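Cfl (Pectobacterium brasiliense, PDB 7A9J) probably acts as an ATP-dependent, adenylate-forming ligase that activates carboxylic acids such as coronafacic acid for amide synthesis. Local coordinates at residues T62-S66 with A67-K71; D176-Y179 with T180-A184; L379-S382 with P383-I387. The protein carries 1 engineered substitution. One frame throughout, in Å; residues are numbered along the deposited sequence.

Contact 1: residues T62-S66 with A67-K71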
# COMPACT_ATOMS: atom_id res chain seq x y z
N THR A 62 28.54 -11.78 0.82
CA THR A 62 29.72 -12.49 0.39
C THR A 62 29.38 -13.55 -0.65
O THR A 62 30.13 -13.73 -1.62
CB THR A 62 30.43 -13.10 1.61
OG1 THR A 62 30.91 -12.02 2.43
CG2 THR A 62 31.62 -13.97 1.19
N GLY A 63 28.26 -14.25 -0.47
CA GLY A 63 27.87 -15.27 -1.44
C GLY A 63 27.59 -14.69 -2.82
O GLY A 63 28.03 -15.24 -3.84
N LEU A 64 26.90 -13.55 -2.85
CA LEU A 64 26.63 -12.85 -4.10
C LEU A 64 27.93 -12.48 -4.78
O LEU A 64 28.14 -12.76 -5.97
CB LEU A 64 25.81 -11.58 -3.83
CG LEU A 64 24.37 -11.77 -3.39
CD1 LEU A 64 23.80 -10.41 -2.97
CD2 LEU A 64 23.64 -12.32 -4.62
N LYS A 65 28.84 -11.85 -4.04
CA LYS A 65 30.09 -11.44 -4.67
C LYS A 65 30.92 -12.65 -5.07
O LYS A 65 31.56 -12.64 -6.13
CB LYS A 65 30.86 -10.48 -3.75
CG LYS A 65 30.12 -9.12 -3.68
CD LYS A 65 31.02 -7.89 -3.37
CE LYS A 65 31.13 -7.62 -1.88
NZ LYS A 65 32.31 -6.73 -1.59
N SER A 66 30.89 -13.71 -4.26
CA SER A 66 31.64 -14.91 -4.63
C SER A 66 31.11 -15.56 -5.90
O SER A 66 31.86 -16.23 -6.62
CB SER A 66 31.64 -15.91 -3.49
OG SER A 66 32.53 -15.43 -2.51
N ALA A 67 29.81 -15.37 -6.17
CA ALA A 67 29.16 -15.84 -7.37
C ALA A 67 29.23 -14.83 -8.49
O ALA A 67 28.48 -14.94 -9.46
CB ALA A 67 27.70 -16.18 -7.09
N ASN A 68 30.11 -13.83 -8.38
CA ASN A 68 30.42 -12.89 -9.44
C ASN A 68 29.31 -11.86 -9.67
O ASN A 68 29.24 -11.24 -10.74
CB ASN A 68 30.74 -13.62 -10.75
CG ASN A 68 31.48 -12.75 -11.73
OD1 ASN A 68 32.19 -11.83 -11.32
ND2 ASN A 68 31.30 -13.01 -13.03
N ILE A 69 28.42 -11.69 -8.70
CA ILE A 69 27.49 -10.56 -8.70
C ILE A 69 28.27 -9.30 -8.30
O ILE A 69 29.11 -9.34 -7.39
CB ILE A 69 26.31 -10.82 -7.76
CG1 ILE A 69 25.56 -12.07 -8.24
CG2 ILE A 69 25.35 -9.66 -7.81
CD1 ILE A 69 25.31 -12.11 -9.75
N LYS A 70 28.06 -8.22 -9.04
CA LYS A 70 28.84 -7.00 -8.92
C LYS A 70 27.87 -5.84 -8.75
O LYS A 70 26.69 -5.97 -9.06
CB LYS A 70 29.70 -6.73 -10.17
CG LYS A 70 30.52 -7.93 -10.63
CD LYS A 70 31.55 -7.55 -11.68
CE LYS A 70 32.49 -8.72 -11.99
NZ LYS A 70 33.17 -9.26 -10.77
N LYS A 71 28.38 -4.73 -8.22
CA LYS A 71 27.62 -3.48 -8.18
C LYS A 71 27.02 -3.21 -9.56
O LYS A 71 27.73 -3.28 -10.56
CB LYS A 71 28.55 -2.32 -7.77
CG LYS A 71 27.86 -0.97 -7.77
CD LYS A 71 28.59 0.04 -6.89
CE LYS A 71 29.72 0.67 -7.63
NZ LYS A 71 30.08 2.01 -7.05
O HOH W 1 31.92 -9.86 -7.73
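Between Leu64 and Ile69 the backbone ends helix 50-66 in a Schellman motif: Ile69 N donates to Leu64 O at 2.9 Å and Asn68 N to Lys65 O at 2.9 Å, with Asn68, at positive phi (75°), as the C-prime residue. One step earlier, Ala67 N keeps the helical bond to Gly63 O (2.9 Å). The residues joined by the Ile69 N to Leu64 O bond also meet through their side chains. Leu64 CB meets Ile69 CB at 4.0 Å, and the chi1 of -60° turns Ile69 CG1 back beside its own N, where it lies 4.1 Å from Leu64 CD2. Trp147 of strand 145-148 and Ile75 of strand 74-78 both touch this pair. The outer side is polar. Ser66 OG folds back to Thr62 O at 3.1 Å, reaching it from the face opposite to that used by Ser66 N, so one carbonyl holds two donors. Lys70 NZ points almost straight down the C=O of Asn68 OD1, 2.8 Å away, while the ammonium of Lys65 leaves the turn for Asp176. A water donates to both Lys65 O and Ile69 O. The carbonyls of Gly63, Leu64 and Lys65 each find a backbone donor although the helix has ended, and the Lys70 ammonium, close by, would probably be favoured by the partial negative charge of the helix end.

Contact 2: residues D176-Y179 with T180-A184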
# COMPACT_ATOMS: atom_id res chain seq x y z
N ASP A 176 32.89 -2.26 0.04
CA ASP A 176 31.94 -1.84 -1.00
C ASP A 176 31.93 -0.32 -1.08
O ASP A 176 31.96 0.36 -0.06
CB ASP A 176 30.51 -2.33 -0.70
CG ASP A 176 30.42 -3.85 -0.64
OD1 ASP A 176 30.57 -4.49 -1.71
OD2 ASP A 176 30.27 -4.39 0.49
N ASN A 177 31.93 0.22 -2.30
CA ASN A 177 31.86 1.66 -2.49
C ASN A 177 30.51 2.00 -3.11
O ASN A 177 30.31 1.82 -4.32
CB ASN A 177 33.02 2.16 -3.33
CG ASN A 177 34.33 1.89 -2.66
OD1 ASN A 177 34.51 2.27 -1.50
ND2 ASN A 177 35.21 1.17 -3.34
N ILE A 178 29.59 2.44 -2.27
CA ILE A 178 28.19 2.72 -2.65
C ILE A 178 28.00 4.22 -2.60
O ILE A 178 28.36 4.85 -1.60
CB ILE A 178 27.17 2.03 -1.71
CG1 ILE A 178 27.40 0.52 -1.58
CG2 ILE A 178 25.73 2.32 -2.14
CD1 ILE A 178 27.50 -0.22 -2.85
N TYR A 179 27.44 4.82 -3.67
CA TYR A 179 27.25 6.26 -3.76
C TYR A 179 25.76 6.56 -3.90
O TYR A 179 25.02 5.73 -4.42
CB TYR A 179 28.00 6.86 -4.95
CG TYR A 179 29.48 6.61 -4.83
CD1 TYR A 179 30.25 7.43 -4.05
CD2 TYR A 179 30.08 5.51 -5.45
CE1 TYR A 179 31.62 7.18 -3.90
CE2 TYR A 179 31.42 5.27 -5.30
CZ TYR A 179 32.18 6.11 -4.52
OH TYR A 179 33.53 5.88 -4.37
N THR A 180 25.31 7.68 -3.35
CA THR A 180 23.85 7.83 -3.24
C THR A 180 23.18 8.03 -4.59
O THR A 180 22.00 7.69 -4.72
CB THR A 180 23.48 8.96 -2.30
OG1 THR A 180 24.06 10.17 -2.79
CG2 THR A 180 24.05 8.68 -0.93
N ASP A 181 23.91 8.48 -5.62
CA ASP A 181 23.25 8.61 -6.93
C ASP A 181 23.12 7.28 -7.68
O ASP A 181 22.45 7.24 -8.74
CB ASP A 181 24.01 9.64 -7.78
CG ASP A 181 25.48 9.31 -7.92
OD1 ASP A 181 25.95 9.25 -9.07
OD2 ASP A 181 26.17 9.12 -6.90
N GLU A 182 23.74 6.19 -7.22
CA GLU A 182 23.66 4.94 -7.97
C GLU A 182 22.30 4.28 -7.86
O GLU A 182 21.57 4.45 -6.87
CB GLU A 182 24.77 3.97 -7.50
CG GLU A 182 26.09 4.53 -7.88
CD GLU A 182 27.27 3.73 -7.30
OE1 GLU A 182 27.18 3.30 -6.12
OE2 GLU A 182 28.23 3.53 -8.05
N ILE A 183 21.97 3.46 -8.88
CA ILE A 183 20.71 2.73 -8.84
C ILE A 183 20.70 1.76 -7.69
O ILE A 183 21.68 1.05 -7.43
CB ILE A 183 20.43 1.98 -10.15
CG1 ILE A 183 20.44 2.94 -11.30
CG2 ILE A 183 19.09 1.20 -10.05
CD1 ILE A 183 20.60 2.26 -12.63
N ALA A 184 19.58 1.74 -6.98
CA ALA A 184 19.34 0.77 -5.93
C ALA A 184 18.33 -0.30 -6.28
O ALA A 184 18.51 -1.45 -5.89
CB ALA A 184 18.89 1.49 -4.66
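Tyr179 and Glu182 form the ends of a type I beta turn just ahead of strand 183-188, closed by Glu182 N donating to Tyr179 O at 3.1 Å. The tight part is a second bond running the other way: the Glu182 side chain returns to Tyr179 N through OE1, at 2.9 Å with an N-H...O angle of 159°. The amide arrives from above the carboxylate plane, about 50° out of it. Glu182 CG lies beside its own N and the chain extends beyond, running alongside Tyr179 in the same direction. Its carboxylate thus comes to the edge of the phenol ring, CD in the ring plane, with the two flat groups turned 73° apart. The other oxygen, OE2, forms a salt bridge to Lys71, so the group is gripped from two directions, which would probably stabilise its negative charge. The loose side is the crest, where Thr180 and Asp181 are exposed, and neither side chain makes a hydrogen bond across the turn. Beneath, the backbones of Thr180 and Glu182 bond to Lys204 and Gln203 at the start of helix 203-214. On the crest, Asp181 OD2 merely rests 3.5 Å from Tyr179 CB.

Contact 3: residues L379-S382 with P383-I387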
# COMPACT_ATOMS: atom_id res chain seq x y z
N LEU A 379 -1.97 17.92 -7.48
CA LEU A 379 -0.67 17.67 -8.10
C LEU A 379 0.40 17.60 -7.01
O LEU A 379 0.36 18.36 -6.04
CB LEU A 379 -0.32 18.79 -9.08
CG LEU A 379 -1.38 19.26 -10.07
CD1 LEU A 379 -0.83 20.28 -11.06
CD2 LEU A 379 -1.90 18.06 -10.77
N ILE A 380 1.37 16.70 -7.16
CA ILE A 380 2.31 16.44 -6.06
C ILE A 380 3.73 16.39 -6.61
O ILE A 380 3.98 15.77 -7.65
CB ILE A 380 1.99 15.14 -5.29
CG1 ILE A 380 0.57 15.19 -4.71
CG2 ILE A 380 3.05 14.91 -4.13
CD1 ILE A 380 0.10 13.83 -4.29
N ARG A 381 4.65 17.02 -5.89
CA ARG A 381 6.07 16.78 -6.08
C ARG A 381 6.67 16.24 -4.78
O ARG A 381 6.43 16.79 -3.70
CB ARG A 381 6.76 18.07 -6.54
CG ARG A 381 8.17 17.86 -7.06
CD ARG A 381 8.47 19.01 -8.07
NE ARG A 381 8.39 20.31 -7.41
CZ ARG A 381 8.41 21.48 -8.05
NH1 ARG A 381 8.51 21.51 -9.37
NH2 ARG A 381 8.33 22.61 -7.35
N SER A 382 7.41 15.16 -4.89
CA SER A 382 7.89 14.46 -3.69
C SER A 382 9.38 14.72 -3.45
O SER A 382 10.13 14.92 -4.42
CB SER A 382 7.64 12.95 -3.82
OG SER A 382 8.37 12.25 -2.81
N PRO A 383 9.84 14.78 -2.19
CA PRO A 383 11.29 14.87 -1.94
C PRO A 383 12.02 13.59 -2.26
O PRO A 383 13.26 13.61 -2.37
CB PRO A 383 11.38 15.22 -0.45
CG PRO A 383 10.19 14.51 0.15
CD PRO A 383 9.09 14.73 -0.92
N ALA A 384 11.31 12.48 -2.41
CA ALA A 384 11.93 11.24 -2.89
C ALA A 384 11.77 11.21 -4.40
O ALA A 384 10.73 10.83 -4.93
CB ALA A 384 11.33 10.03 -2.20
N LYS A 385 12.82 11.64 -5.08
CA LYS A 385 12.84 11.73 -6.53
C LYS A 385 13.28 10.42 -7.14
O LYS A 385 14.46 10.03 -7.02
CB LYS A 385 13.77 12.84 -6.98
CG LYS A 385 13.59 14.11 -6.24
CD LYS A 385 12.51 14.89 -6.88
CE LYS A 385 12.53 16.30 -6.33
NZ LYS A 385 11.12 16.72 -6.43
N THR A 386 12.38 9.77 -7.86
CA THR A 386 12.77 8.62 -8.66
C THR A 386 13.61 9.09 -9.85
O THR A 386 13.53 10.24 -10.29
CB THR A 386 11.53 7.84 -9.11
OG1 THR A 386 10.68 8.73 -9.86
CG2 THR A 386 10.77 7.35 -7.88
N ILE A 387 14.43 8.19 -10.36
CA ILE A 387 15.42 8.56 -11.36
C ILE A 387 14.80 8.59 -12.74
O ILE A 387 15.24 9.35 -13.61
CB ILE A 387 16.60 7.57 -11.33
CG1 ILE A 387 17.18 7.47 -9.92
CG2 ILE A 387 17.60 7.92 -12.36
CD1 ILE A 387 17.32 8.81 -9.20
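Ser382 and Lys385 meet through the serine carbonyl: Lys385 NZ donates to Ser382 O at 2.9 Å, tilted 31° from the carbonyl plane. A bend at chi2 (-85°) curls the lysine back over this oxygen, with CD and CE each 3.4 Å from it. The same ammonium runs against the aliphatic start of Arg381, where NZ is 3.2 Å from CG; the two long side chains cross obliquely. Their charges diverge: Arg381 NH2 goes to Glu365 and NH1 to the carbonyl of Asp401, while Lys385 NZ has a second acceptor in Ser400 O. Arg381 NE still stands 4.6 Å from Lys385 NZ, a like-charge proximity that these acceptors probably offset. Where strand 376-381 gives way to the loop leading to strand 388-390, the serine side chain makes an ST turn. Ser382 OG, swung opposite its own N at chi1 167°, accepts from Ala384 N at 3.0 Å, bridging Pro383. That oxygen also bonds to Leu339 O, next to the Gly340-Pro342 part of the pocket holding the bound indene carboxylic acid. The Ala384 side chain is about 9 Å from this ligand and packs on Asp208 of helix 203-214.

Overall arrangement
Contacts 1 and 2 touch, their centres 16 Å apart: Lys71 NZ of contact 1 lies 2.8 Å from Asn177 O of contact 2, a probable hydrogen bond. Contact 3 is about 14 Å from contact 1 at the nearest atoms and about 5 Å from contact 2, touching neither. Helix 203-214 is shared by contacts 2 and 3, and helix 83-95 by contacts 1 and 2. Contact 2 is a surface turn, contacts 1 and 3 are partly buried. Their chemistry follows: contact 1 adds an apolar pair to a backbone helix ending, contact 2 relies on a carboxylate, and contact 3, whose Ala384 side chain is about 9 Å from the bound ligand, uses a hydroxyl and an ammonium.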